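Local coordinates for protein arginine kinase (Cydia pomonella granulosis virus, PDB 6VVG) that probably acts as a viral serine/threonine protein kinase, PK-1, binding ATP and transferring phosphate to protein substrates, at residues Glu243-Ser246 with Lys247-Asp251. Numbering follows the deposited sequence.
Sequences EHVS and KKAND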
loop_
_atom_site.group_PDB
_atom_site.type_symbol
_atom_site.label_atom_id
_atom_site.label_comp_id
_atom_site.label_asym_id
_atom_site.label_seq_id
_atom_site.Cartn_x
_atom_site.Cartn_y
_atom_site.Cartn_z
ATOM N N GLU A 243 -22.059 5.261 -33.943
ATOM C CA GLU A 243 -22.487 5.879 -35.195
ATOM C C GLU A 243 -22.339 7.395 -35.158
ATOM O O GLU A 243 -21.832 8.001 -36.109
ATOM C CB GLU A 243 -23.935 5.485 -35.498
ATOM C CG GLU A 243 -24.394 5.789 -36.918
ATOM C CD GLU A 243 -23.530 5.130 -37.983
ATOM O OE1 GLU A 243 -22.728 4.234 -37.644
ATOM O OE2 GLU A 243 -23.658 5.509 -39.165
ATOM N N HIS A 244 -22.778 8.032 -34.076
ATOM C CA HIS A 244 -22.910 9.487 -34.042
ATOM C C HIS A 244 -21.821 10.160 -33.206
ATOM O O HIS A 244 -22.050 11.179 -32.547
ATOM C CB HIS A 244 -24.296 9.892 -33.536
ATOM C CG HIS A 244 -25.423 9.331 -34.350
ATOM N ND1 HIS A 244 -25.399 9.312 -35.726
ATOM C CD2 HIS A 244 -26.595 8.757 -33.985
ATOM C CE1 HIS A 244 -26.510 8.754 -36.176
ATOM N NE2 HIS A 244 -27.253 8.412 -35.141
ATOM N N VAL A 245 -20.611 9.611 -33.247
ATOM C CA VAL A 245 -19.422 10.285 -32.752
ATOM C C VAL A 245 -18.375 10.247 -33.858
ATOM O O VAL A 245 -18.513 9.529 -34.849
ATOM C CB VAL A 245 -18.872 9.662 -31.450
ATOM C CG1 VAL A 245 -19.963 9.605 -30.389
ATOM C CG2 VAL A 245 -18.288 8.289 -31.713
ATOM N N SER A 246 -17.311 11.021 -33.669
ATOM C CA SER A 246 -16.348 11.262 -34.731
ATOM C C SER A 246 -15.565 9.996 -35.072
ATOM O O SER A 246 -15.587 8.994 -34.348
ATOM C CB SER A 246 -15.374 12.366 -34.324
ATOM O OG SER A 246 -14.495 11.898 -33.310
ATOM N N LYS A 247 -14.848 10.062 -36.198
ATOM C CA LYS A 247 -13.955 8.972 -36.575
ATOM C C LYS A 247 -12.812 8.835 -35.578
ATOM O O LYS A 247 -12.358 7.722 -35.288
ATOM C CB LYS A 247 -13.405 9.208 -37.984
ATOM C CG LYS A 247 -14.456 9.178 -39.087
ATOM C CD LYS A 247 -13.837 8.859 -40.446
ATOM C CE LYS A 247 -13.036 10.036 -40.988
ATOM N NZ LYS A 247 -13.555 10.509 -42.306
ATOM N N LYS A 248 -12.324 9.960 -35.049
ATOM C CA LYS A 248 -11.265 9.901 -34.048
ATOM C C LYS A 248 -11.758 9.238 -32.768
ATOM O O LYS A 248 -11.040 8.434 -32.163
ATOM C CB LYS A 248 -10.738 11.305 -33.753
ATOM C CG LYS A 248 -9.714 11.818 -34.758
ATOM C CD LYS A 248 -9.486 13.320 -34.601
ATOM C CE LYS A 248 -8.486 13.838 -35.629
ATOM N NZ LYS A 248 -8.172 15.282 -35.434
ATOM N N ALA A 249 -12.983 9.559 -32.343
ATOM C CA ALA A 249 -13.536 8.932 -31.147
ATOM C C ALA A 249 -13.685 7.429 -31.339
ATOM O O ALA A 249 -13.405 6.646 -30.424
ATOM C CB ALA A 249 -14.882 9.563 -30.794
ATOM N N ASN A 250 -14.130 7.009 -32.521
ATOM C CA ASN A 250 -14.234 5.581 -32.792
ATOM C C ASN A 250 -12.860 4.929 -32.792
ATOM O O ASN A 250 -12.653 3.905 -32.137
ATOM C CB ASN A 250 -14.948 5.350 -34.121
ATOM C CG ASN A 250 -16.455 5.314 -33.966
ATOM O OD1 ASN A 250 -17.006 4.403 -33.344
ATOM N ND2 ASN A 250 -17.130 6.310 -34.522
ATOM N N ASP A 251 -11.892 5.527 -33.490
ATOM C CA ASP A 251 -10.549 4.957 -33.504
ATOM C C ASP A 251 -9.980 4.839 -32.097
ATOM O O ASP A 251 -9.229 3.900 -31.806
ATOM C CB ASP A 251 -9.625 5.804 -34.377
ATOM C CG ASP A 251 -8.350 5.078 -34.749
ATOM O OD1 ASP A 251 -8.430 4.080 -35.494
ATOM O OD2 ASP A 251 -7.269 5.501 -34.290
#
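Ser246 is the N-cap of helix 247-256, its OG accepting from Ala249 N; the helix lies on the surface of the kinase fold's helical C-terminal lobe, well away from the nucleotide pocket. The hydroxyl takes the place of the carbonyl that the first turn lacks: OG of Ser246 stands 2.9 Å from Ala249 N, and at 161° the bond is nearly straight. A chi1 of 71° swings the hydroxyl in over the start of the helix, within reach of that N-H. Two groups hold the same oxygen, since it is also hydrogen-bonded to the carboxylate of Glu115 at the start of helix 115-133. That carboxylate and the helix N-terminus would be expected to suit each other electrostatically.

The backbone carbonyl of Ser246 starts the regular pattern, its O receiving Asn250 N at 3.1 Å. The side chain of Asn250 reaches the same carbonyl with its amide. Its CB lies 3.7 Å from Ser246 O, and CG, turned anti to its own carbonyl carbon, stays close to that oxygen. At the tip the amide divides: ND2 gives Ser246 O a second, weak bond, bent to 133°, while OD1 accepts from the backbone N of Ile242. The amide thus ties the loop ahead of the cap to the first helical turn, and OD1 accepting from Ile242 N and ND2 donating weakly to Ser246 O are consistent with this orientation of the group.

Val245 packs on the first turn through its CG2, which lies 3.8 Å from Ala249 CB. Both residues also touch Glu115, at the start of helix 115-133. Ala249 itself is buried and reaches Phe276 as well. The same Val245 CG2 meets the Asn250 amide, lying 3.6 Å from ND2.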